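Local coordinates for monosaccharide ABC transporter substrate-binding protein, CUT2 family (Acidothermus cellulolyticus, PDB 4RU1) that binds myo-inositol in the crystal and probably serves as the extracytoplasmic sugar- or polyol-binding component of an ABC transporter, at residues 147-152 against 174-179; 126-131 against 158-163; 203-208 against 227-232. All coordinates share one frame; numbering follows the deposited sequence.

Interaction 1: 147-152 against 174-179. With INS (1,2,3,4,5,6-hexahydroxy-cyclohexane), chain M.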
loop_
_atom_site.group_PDB
_atom_site.type_symbol
_atom_site.label_atom_id
_atom_site.label_comp_id
_atom_site.label_asym_id
_atom_site.label_seq_id
_atom_site.Cartn_x
_atom_site.Cartn_y
_atom_site.Cartn_z
ATOM N N LEU A 147 -15.317 0.892 -12.033
ATOM C CA LEU A 147 -15.392 -0.167 -11.027
ATOM C C LEU A 147 -14.133 -0.145 -10.236
ATOM O O LEU A 147 -13.016 -0.364 -10.788
ATOM C CB LEU A 147 -15.501 -1.492 -11.763
ATOM C CG LEU A 147 -15.584 -2.690 -10.868
ATOM C CD1 LEU A 147 -16.863 -2.682 -10.068
ATOM C CD2 LEU A 147 -15.503 -3.989 -11.676
ATOM N N CYS A 148 -14.259 0.108 -8.938
ATOM C CA CYS A 148 -13.095 0.070 -8.036
ATOM C C CYS A 148 -13.100 -1.278 -7.335
ATOM O O CYS A 148 -14.121 -1.654 -6.750
ATOM C CB CYS A 148 -13.218 1.132 -6.987
ATOM S SG CYS A 148 -12.787 2.749 -7.624
ATOM N N VAL A 149 -11.998 -2.021 -7.425
ATOM C CA VAL A 149 -11.910 -3.410 -6.922
ATOM C C VAL A 149 -11.071 -3.394 -5.688
ATOM O O VAL A 149 -9.957 -2.904 -5.731
ATOM C CB VAL A 149 -11.384 -4.374 -7.975
ATOM C CG1 VAL A 149 -11.282 -5.801 -7.395
ATOM C CG2 VAL A 149 -12.299 -4.341 -9.201
ATOM N N LEU A 150 -11.631 -3.866 -4.583
ATOM C CA LEU A 150 -10.944 -3.882 -3.279
ATOM C C LEU A 150 -10.697 -5.311 -2.862
ATOM O O LEU A 150 -11.654 -6.086 -2.801
ATOM C CB LEU A 150 -11.787 -3.206 -2.167
ATOM C CG LEU A 150 -12.115 -1.762 -2.447
ATOM C CD1 LEU A 150 -13.525 -1.632 -2.993
ATOM C CD2 LEU A 150 -12.023 -0.954 -1.139
ATOM N N GLN A 151 -9.456 -5.648 -2.525
ATOM C CA GLN A 151 -9.121 -7.018 -2.221
ATOM C C GLN A 151 -9.264 -7.419 -0.783
ATOM O O GLN A 151 -8.912 -8.560 -0.441
ATOM C CB GLN A 151 -7.752 -7.361 -2.766
ATOM C CG GLN A 151 -6.581 -6.708 -2.033
ATOM C CD GLN A 151 -6.172 -5.309 -2.526
ATOM O OE1 GLN A 151 -6.924 -4.570 -3.144
ATOM N NE2 GLN A 151 -4.955 -4.923 -2.208
ATOM N N ALA A 152 -9.679 -6.500 0.072
ATOM C CA ALA A 152 -9.930 -6.794 1.485
ATOM C C ALA A 152 -10.970 -5.795 1.919
ATOM O O ALA A 152 -11.098 -4.707 1.327
ATOM C CB ALA A 152 -8.683 -6.644 2.318
ATOM N N THR A 174 -18.945 2.251 -9.020
ATOM C CA THR A 174 -19.312 0.977 -8.462
ATOM C C THR A 174 -18.115 0.366 -7.739
ATOM O O THR A 174 -17.003 0.407 -8.274
ATOM C CB THR A 174 -19.737 0.001 -9.601
ATOM O OG1 THR A 174 -20.822 0.566 -10.325
ATOM C CG2 THR A 174 -20.239 -1.295 -9.017
ATOM N N LYS A 175 -18.315 -0.187 -6.527
ATOM C CA LYS A 175 -17.295 -0.850 -5.775
ATOM C C LYS A 175 -17.564 -2.339 -5.868
ATOM O O LYS A 175 -18.744 -2.781 -5.717
ATOM C CB LYS A 175 -17.333 -0.408 -4.292
ATOM C CG LYS A 175 -16.334 0.628 -3.877
ATOM C CD LYS A 175 -15.931 0.442 -2.415
ATOM C CE LYS A 175 -17.000 0.892 -1.492
ATOM N NZ LYS A 175 -16.438 1.018 -0.125
ATOM N N LEU A 176 -16.490 -3.126 -5.902
ATOM C CA LEU A 176 -16.564 -4.567 -5.863
ATOM C C LEU A 176 -15.479 -5.114 -4.929
ATOM O O LEU A 176 -14.270 -4.855 -5.151
ATOM C CB LEU A 176 -16.321 -5.128 -7.208
ATOM C CG LEU A 176 -16.179 -6.649 -7.328
ATOM C CD1 LEU A 176 -17.480 -7.383 -6.989
ATOM C CD2 LEU A 176 -15.742 -7.082 -8.702
ATOM N N TYR A 177 -15.879 -5.875 -3.929
ATOM C CA TYR A 177 -15.006 -6.557 -3.055
ATOM C C TYR A 177 -14.723 -7.961 -3.605
ATOM O O TYR A 177 -15.612 -8.683 -4.012
ATOM C CB TYR A 177 -15.583 -6.683 -1.621
ATOM C CG TYR A 177 -15.629 -5.333 -0.876
ATOM C CD1 TYR A 177 -14.492 -4.777 -0.261
ATOM C CD2 TYR A 177 -16.747 -4.526 -0.959
ATOM C CE1 TYR A 177 -14.557 -3.566 0.377
ATOM C CE2 TYR A 177 -16.817 -3.275 -0.354
ATOM C CZ TYR A 177 -15.707 -2.774 0.282
ATOM O OH TYR A 177 -15.712 -1.527 0.908
ATOM N N VAL A 178 -13.450 -8.351 -3.528
ATOM C CA VAL A 178 -12.995 -9.694 -3.952
ATOM C C VAL A 178 -12.100 -10.203 -2.902
ATOM O O VAL A 178 -11.540 -9.445 -2.095
ATOM C CB VAL A 178 -12.228 -9.581 -5.328
ATOM C CG1 VAL A 178 -13.071 -9.029 -6.475
ATOM C CG2 VAL A 178 -10.936 -8.783 -5.259
ATOM N N ASN A 179 -11.910 -11.521 -2.895
ATOM C CA ASN A 179 -11.064 -12.159 -1.898
ATOM C C ASN A 179 -9.665 -12.252 -2.446
ATOM O O ASN A 179 -9.358 -13.229 -3.175
ATOM C CB ASN A 179 -11.564 -13.572 -1.586
ATOM C CG ASN A 179 -10.720 -14.278 -0.536
ATOM O OD1 ASN A 179 -9.742 -13.752 -0.028
ATOM N ND2 ASN A 179 -11.108 -15.499 -0.249
HETATM C C1 INS M . -1.075 -1.740 -1.453
HETATM C C2 INS M . -1.698 -3.074 -1.834
HETATM C C3 INS M . -1.452 -4.079 -0.708
HETATM C C4 INS M . -1.861 -3.564 0.654
HETATM C C5 INS M . -1.170 -2.284 0.998
HETATM C C6 INS M . -1.359 -1.217 -0.046
HETATM O O1 INS M . -1.317 -0.718 -2.433
HETATM O O2 INS M . -3.116 -2.840 -1.887
HETATM O O3 INS M . -2.236 -5.241 -1.046
HETATM O O4 INS M . -1.601 -4.558 1.678
HETATM O O5 INS M . -1.646 -1.716 2.240
HETATM O O6 INS M . -0.570 -0.031 0.258
#
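Leu150 and Tyr177 pair side by side on two neighbouring parallel strands, 147-150 and 174-177, at the edge of one domain's sheet, where a beta-alpha-beta unit ends. The backbones are joined by alternating bonds: Cys148 N gives to Thr174 O (2.8 Å), Leu176 N to Cys148 O, Leu150 N to Leu176 O and Val178 N to Leu150 O. From CB outward, Leu150 runs along the tyrosine ring. Its CB sits 3.7 Å from Tyr177 CD1, close to the ring rim. CG, turned away from the carbonyl carbon (chi1 -60°), leads the two methyls on along the ring. CD1 lies over the ring face, 4.2 Å from the Tyr177 centroid in a CH-pi contact. CD2 comes 3.9 Å from Tyr177 CE1. Ala152 O approaches the same ring in its plane, at the edge. Lys175 NZ donates to Tyr177 OH over 2.8 Å, and both groups also reach Glu159 of helix 156-168, the lysine by a salt bridge. A leucine in place of Tyr177 would probably cost Lys175 NZ and Glu159 OE2 their shared hydroxyl partner, though not the lysine-glutamate salt bridge, and take the aromatic face away from Leu150. On the other side of the sheet Val149 CG1 meets Val178 CG2 at 3.7 Å. Just past the strand, Gln151 bends at chi2 (-87°), bringing NE2 to myo-inositol O2 at 2.8 Å, with a weak bond to O3. The chemistry thus divides by position: apolar contacts and a charged cluster tie strands to helix, and one amide at the strand's end reads two adjacent hydroxyls.

Interaction 2: 126-131 against 158-163. With INS (1,2,3,4,5,6-hexahydroxy-cyclohexane), chain M.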
loop_
_atom_site.group_PDB
_atom_site.type_symbol
_atom_site.label_atom_id
_atom_site.label_comp_id
_atom_site.label_asym_id
_atom_site.label_seq_id
_atom_site.Cartn_x
_atom_site.Cartn_y
_atom_site.Cartn_z
ATOM N N ASP A 126 -0.961 9.685 0.737
ATOM C CA ASP A 126 -2.228 10.079 1.236
ATOM C C ASP A 126 -3.216 9.466 0.270
ATOM O O ASP A 126 -3.261 9.838 -0.911
ATOM C CB ASP A 126 -2.334 11.629 1.241
ATOM C CG ASP A 126 -3.699 12.116 1.783
ATOM O OD1 ASP A 126 -4.744 11.482 1.536
ATOM O OD2 ASP A 126 -3.761 13.182 2.415
ATOM N N GLU A 127 -3.925 8.475 0.758
ATOM C CA GLU A 127 -4.695 7.624 -0.102
ATOM C C GLU A 127 -6.000 8.293 -0.608
ATOM O O GLU A 127 -6.473 8.003 -1.707
ATOM C CB GLU A 127 -4.990 6.279 0.555
ATOM C CG GLU A 127 -3.766 5.417 0.891
ATOM C CD GLU A 127 -2.928 4.972 -0.314
ATOM O OE1 GLU A 127 -3.227 5.340 -1.456
ATOM O OE2 GLU A 127 -1.931 4.256 -0.052
ATOM N N THR A 128 -6.664 9.081 0.248
ATOM C CA THR A 128 -7.754 9.964 -0.197
ATOM C C THR A 128 -7.298 10.872 -1.347
ATOM O O THR A 128 -7.956 10.943 -2.370
ATOM C CB THR A 128 -8.340 10.758 0.962
ATOM O OG1 THR A 128 -8.822 9.815 1.950
ATOM C CG2 THR A 128 -9.480 11.547 0.476
ATOM N N VAL A 129 -6.147 11.539 -1.175
ATOM C CA VAL A 129 -5.640 12.387 -2.268
ATOM C C VAL A 129 -5.343 11.562 -3.511
ATOM O O VAL A 129 -5.664 11.953 -4.642
ATOM C CB VAL A 129 -4.369 13.139 -1.838
ATOM C CG1 VAL A 129 -3.753 13.897 -3.008
ATOM C CG2 VAL A 129 -4.731 14.105 -0.747
ATOM N N ALA A 130 -4.762 10.358 -3.356
ATOM C CA ALA A 130 -4.455 9.591 -4.557
ATOM C C ALA A 130 -5.772 9.191 -5.257
ATOM O O ALA A 130 -5.882 9.250 -6.505
ATOM C CB ALA A 130 -3.590 8.363 -4.244
ATOM N N GLY A 131 -6.786 8.783 -4.480
ATOM C CA GLY A 131 -8.102 8.437 -5.044
ATOM C C GLY A 131 -8.750 9.626 -5.716
ATOM O O GLY A 131 -9.239 9.526 -6.820
ATOM N N LEU A 158 -7.369 1.229 1.833
ATOM C CA LEU A 158 -8.084 0.829 0.640
ATOM C C LEU A 158 -9.377 1.613 0.527
ATOM O O LEU A 158 -9.689 2.137 -0.586
ATOM C CB LEU A 158 -8.355 -0.686 0.672
ATOM C CG LEU A 158 -7.123 -1.600 0.678
ATOM C CD1 LEU A 158 -7.540 -3.052 0.598
ATOM C CD2 LEU A 158 -6.080 -1.191 -0.378
ATOM N N GLU A 159 -10.131 1.734 1.619
ATOM C CA GLU A 159 -11.369 2.454 1.556
ATOM C C GLU A 159 -11.144 3.914 1.184
ATOM O O GLU A 159 -11.902 4.497 0.457
ATOM C CB GLU A 159 -12.147 2.338 2.910
ATOM C CG GLU A 159 -12.511 0.911 3.215
ATOM C CD GLU A 159 -13.595 0.299 2.319
ATOM O OE1 GLU A 159 -14.373 1.015 1.686
ATOM O OE2 GLU A 159 -13.574 -0.933 2.271
ATOM N N SER A 160 -10.050 4.502 1.669
ATOM C CA SER A 160 -9.767 5.901 1.354
ATOM C C SER A 160 -9.575 6.071 -0.131
ATOM O O SER A 160 -9.948 7.115 -0.679
ATOM C CB SER A 160 -8.500 6.311 2.115
ATOM O OG SER A 160 -8.755 6.416 3.491
ATOM N N ARG A 161 -8.885 5.125 -0.780
ATOM C CA ARG A 161 -8.662 5.228 -2.203
ATOM C C ARG A 161 -9.987 5.273 -2.984
ATOM O O ARG A 161 -10.201 6.170 -3.811
ATOM C CB ARG A 161 -7.807 4.046 -2.729
ATOM C CG ARG A 161 -6.380 4.017 -2.256
ATOM C CD ARG A 161 -5.601 2.814 -2.776
ATOM N NE ARG A 161 -4.206 2.886 -2.305
ATOM C CZ ARG A 161 -3.369 1.864 -2.349
ATOM N NH1 ARG A 161 -3.682 0.706 -2.915
ATOM N NH2 ARG A 161 -2.164 2.042 -1.940
ATOM N N CYS A 162 -10.845 4.333 -2.641
ATOM C CA CYS A 162 -12.160 4.285 -3.320
ATOM C C CYS A 162 -13.021 5.484 -2.958
ATOM O O CYS A 162 -13.695 6.093 -3.868
ATOM C CB CYS A 162 -12.844 2.985 -3.030
ATOM S SG CYS A 162 -11.878 1.609 -3.646
ATOM N N ASN A 163 -13.027 5.881 -1.700
ATOM C CA ASN A 163 -13.832 7.092 -1.376
ATOM C C ASN A 163 -13.284 8.306 -2.183
ATOM O O ASN A 163 -14.054 9.156 -2.620
ATOM C CB ASN A 163 -13.840 7.327 0.098
ATOM C CG ASN A 163 -14.489 8.602 0.475
ATOM O OD1 ASN A 163 -13.815 9.526 0.847
ATOM N ND2 ASN A 163 -15.809 8.679 0.340
HETATM C C1 INS M . -1.075 -1.740 -1.453
HETATM C C2 INS M . -1.698 -3.074 -1.834
HETATM C C3 INS M . -1.452 -4.079 -0.708
HETATM C C4 INS M . -1.861 -3.564 0.654
HETATM C C5 INS M . -1.170 -2.284 0.998
HETATM C C6 INS M . -1.359 -1.217 -0.046
HETATM O O1 INS M . -1.317 -0.718 -2.433
HETATM O O2 INS M . -3.116 -2.840 -1.887
HETATM O O3 INS M . -2.236 -5.241 -1.046
HETATM O O4 INS M . -1.601 -4.558 1.678
HETATM O O5 INS M . -1.646 -1.716 2.240
HETATM O O6 INS M . -0.570 -0.031 0.258
HETATM O O HOH W 1 -11.443 9.021 2.356
#
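The inositol pocket of this periplasmic-binding-protein fold is backed here by two helices, 127-140 and 156-168, whose short segments cross at -33° with axes 6.8 Å apart. Glu127 and Arg161 carry the contact, lying side by side and pointing the same way. The arginine chain is extended from CG to NE (chi2 179°), which takes the guanidinium past the carboxylate and on to the ligand. NE donates almost straight to Glu127 OE1 at 2.8 Å, and NH2 to Glu127 OE2 at 2.9 Å, a side-on, two-nitrogen salt bridge. The two planes are far from coplanar, so both carboxylate oxygens are met from above their plane. NH1 and NH2 then share myo-inositol O1, NH1 at 2.8 Å. Gripped on two sides, the guanidinium is held against rotation, and Glu127, itself bonded by Gln125, acts as a second-shell residue that positions it. Behind the pair the helices come close: Gly131 CA lies 3.3 Å from Arg161 O, where a side chain would collide with that carbonyl. Ser160 CB packs against Glu127 CB and Thr128 OG1. Farther from the pocket, one water bridges the helices, lying 2.8 Å from Thr128 OG1 and donating to Asn163 OD1 at 2.9 Å.

Interaction 3: 203-208 against 227-232. With INS (1,2,3,4,5,6-hexahydroxy-cyclohexane), chain M.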
loop_
_atom_site.group_PDB
_atom_site.type_symbol
_atom_site.label_atom_id
_atom_site.label_comp_id
_atom_site.label_asym_id
_atom_site.label_seq_id
_atom_site.Cartn_x
_atom_site.Cartn_y
_atom_site.Cartn_z
ATOM N N VAL A 203 -11.773 -0.252 -14.926
ATOM C CA VAL A 203 -11.603 -0.996 -13.662
ATOM C C VAL A 203 -10.329 -0.393 -13.047
ATOM O O VAL A 203 -9.259 -0.348 -13.693
ATOM C CB VAL A 203 -11.345 -2.514 -13.935
ATOM C CG1 VAL A 203 -11.070 -3.312 -12.676
ATOM C CG2 VAL A 203 -12.512 -3.119 -14.748
ATOM N N ILE A 204 -10.451 0.094 -11.811
ATOM C CA ILE A 204 -9.262 0.484 -11.002
ATOM C C ILE A 204 -9.020 -0.532 -9.918
ATOM O O ILE A 204 -9.908 -0.779 -9.071
ATOM C CB ILE A 204 -9.427 1.867 -10.358
ATOM C CG1 ILE A 204 -9.611 2.910 -11.428
ATOM C CG2 ILE A 204 -8.186 2.204 -9.504
ATOM C CD1 ILE A 204 -9.813 4.314 -10.875
ATOM N N THR A 205 -7.862 -1.222 -10.033
ATOM C CA THR A 205 -7.430 -2.190 -9.066
ATOM C C THR A 205 -6.517 -1.528 -8.037
ATOM O O THR A 205 -5.853 -0.518 -8.349
ATOM C CB THR A 205 -6.754 -3.407 -9.713
ATOM O OG1 THR A 205 -5.622 -2.977 -10.469
ATOM C CG2 THR A 205 -7.762 -4.150 -10.524
ATOM N N LEU A 206 -6.529 -2.043 -6.788
ATOM C CA LEU A 206 -5.818 -1.448 -5.648
ATOM C C LEU A 206 -4.472 -2.139 -5.309
ATOM O O LEU A 206 -3.817 -1.844 -4.270
ATOM C CB LEU A 206 -6.664 -1.312 -4.431
ATOM C CG LEU A 206 -7.969 -0.600 -4.637
ATOM C CD1 LEU A 206 -8.695 -0.378 -3.310
ATOM C CD2 LEU A 206 -7.961 0.644 -5.443
ATOM N N GLY A 207 -4.040 -3.054 -6.183
ATOM C CA GLY A 207 -2.735 -3.638 -6.135
ATOM C C GLY A 207 -2.374 -4.255 -7.454
ATOM O O GLY A 207 -3.279 -4.664 -8.240
ATOM N N ALA A 208 -1.091 -4.361 -7.684
ATOM C CA ALA A 208 -0.587 -4.895 -8.971
ATOM C C ALA A 208 -0.952 -6.368 -9.253
ATOM O O ALA A 208 -1.267 -6.708 -10.379
ATOM C CB ALA A 208 0.925 -4.674 -9.052
ATOM N N ILE A 227 -8.179 -0.918 -17.846
ATOM C CA ILE A 227 -7.705 -1.254 -16.479
ATOM C C ILE A 227 -6.633 -0.204 -16.136
ATOM O O ILE A 227 -5.800 0.144 -16.972
ATOM C CB ILE A 227 -7.081 -2.667 -16.397
ATOM C CG1 ILE A 227 -8.017 -3.766 -16.960
ATOM C CG2 ILE A 227 -6.704 -3.016 -14.978
ATOM C CD1 ILE A 227 -7.823 -4.143 -18.380
ATOM N N ALA A 228 -6.642 0.226 -14.880
ATOM C CA ALA A 228 -5.623 1.085 -14.244
ATOM C C ALA A 228 -5.385 0.563 -12.863
ATOM O O ALA A 228 -6.252 -0.155 -12.311
ATOM C CB ALA A 228 -6.070 2.501 -14.221
ATOM N N THR A 229 -4.208 0.822 -12.280
ATOM C CA THR A 229 -3.912 0.207 -10.976
ATOM C C THR A 229 -3.139 1.127 -10.070
ATOM O O THR A 229 -2.424 2.077 -10.508
ATOM C CB THR A 229 -3.104 -1.087 -11.164
ATOM O OG1 THR A 229 -3.156 -1.860 -9.951
ATOM C CG2 THR A 229 -1.686 -0.849 -11.610
ATOM N N PHE A 230 -3.233 0.800 -8.794
ATOM C CA PHE A 230 -2.240 1.230 -7.844
ATOM C C PHE A 230 -1.094 0.230 -7.877
ATOM O O PHE A 230 -1.353 -1.025 -7.905
ATOM C CB PHE A 230 -2.865 1.323 -6.444
ATOM C CG PHE A 230 -3.792 2.459 -6.250
ATOM C CD1 PHE A 230 -5.054 2.505 -6.822
ATOM C CD2 PHE A 230 -3.411 3.507 -5.469
ATOM C CE1 PHE A 230 -5.862 3.582 -6.626
ATOM C CE2 PHE A 230 -4.199 4.600 -5.292
ATOM C CZ PHE A 230 -5.449 4.654 -5.830
ATOM N N ASP A 231 0.159 0.719 -7.807
ATOM C CA ASP A 231 1.405 -0.064 -7.580
ATOM C C ASP A 231 1.965 -0.706 -8.820
ATOM O O ASP A 231 1.307 -0.936 -9.831
ATOM C CB ASP A 231 1.185 -1.199 -6.529
ATOM C CG ASP A 231 0.668 -0.710 -5.199
ATOM O OD1 ASP A 231 0.971 0.432 -4.781
ATOM O OD2 ASP A 231 -0.039 -1.487 -4.515
ATOM N N PHE A 232 3.222 -1.102 -8.672
ATOM C CA PHE A 232 3.923 -1.882 -9.663
ATOM C C PHE A 232 4.132 -3.299 -9.180
ATOM O O PHE A 232 4.252 -3.512 -7.994
ATOM C CB PHE A 232 5.324 -1.259 -9.918
ATOM C CG PHE A 232 5.298 -0.027 -10.766
ATOM C CD1 PHE A 232 4.955 1.202 -10.252
ATOM C CD2 PHE A 232 5.503 -0.138 -12.116
ATOM C CE1 PHE A 232 4.932 2.334 -11.069
ATOM C CE2 PHE A 232 5.430 0.980 -12.963
ATOM C CZ PHE A 232 5.154 2.207 -12.426
HETATM C C1 INS M . -1.075 -1.740 -1.453
HETATM C C2 INS M . -1.698 -3.074 -1.834
HETATM C C3 INS M . -1.452 -4.079 -0.708
HETATM C C4 INS M . -1.861 -3.564 0.654
HETATM C C5 INS M . -1.170 -2.284 0.998
HETATM C C6 INS M . -1.359 -1.217 -0.046
HETATM O O1 INS M . -1.317 -0.718 -2.433
HETATM O O2 INS M . -3.116 -2.840 -1.887
HETATM O O3 INS M . -2.236 -5.241 -1.046
HETATM O O4 INS M . -1.601 -4.558 1.678
HETATM O O5 INS M . -1.646 -1.716 2.240
HETATM O O6 INS M . -0.570 -0.031 0.258
HETATM O O HOH W 2 0.399 -4.117 -5.171
#
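Thr205 holds OG1 between its backbone N and carbonyl carbon (chi1 59°), whereas Thr229 swings its own away from the backbone N (chi1 -164°), and the two hydroxyls meet at 2.8 Å between Thr205 OG1 and Thr229 OG1. That approach spans two buried strands on the face covered by helix 208-220, while the hydrogen bond that Thr229 OG1 donates to Phe230 O stays within one. These are parallel strands of a beta-alpha-beta unit, joined by Ala228 N to Val203 O, Thr205 N to Ala228 O and Phe230 N to Thr205 O. Thr205 O, besides accepting that bond, lies in the plane of the Phe230 ring at its edge. On the sheet's opposite face Ile204 CG2 touches Phe230 CE1 at 3.9 Å, and Leu206 CD2 lies 3.7 Å from Phe230 CD1 as the two side chains run alongside one another; Arg161 also packs against that ring. Beyond the strand ends both segments turn to the ligand. Myo-inositol O2 donates to Leu206 O at 2.7 Å, and its O1 to Asp231 OD2 at 2.6 Å. A water accepts from Ala208 N and donates to Asp231 OD2 at 2.7 Å, tying that carboxylate to the first turn of helix 208-220. Asp231 OD2 therefore accepts hydrogen bonds from ligand and water alike, and the two loops offer acceptors to neighbouring hydroxyls, consistent with recognition of a polyol through its O-H groups.

In the fold
Interactions 1 and 3 belong to the same sheet, where strands 145-150 and 202-205 are neighbours joined by backbone bonds between Leu147, Val149 and Ile204. Interaction 3 is wholly buried, with threonine hydroxyls on one face of its strands and hydrocarbon on the other; interaction 1 includes the outermost strand 172-177 and carries lysine and tyrosine where it is partly exposed. Interaction 2 is also buried but pairs helices, and its chief bond is a salt bridge. Helix 156-168 connects all three: Glu159 reaches interaction 1, Cys162 packs on Leu150, and Arg161 lies against Phe230. At the ligand, 147-152 and 158-163 supply donors, while 203-208 and 227-232 supply acceptors.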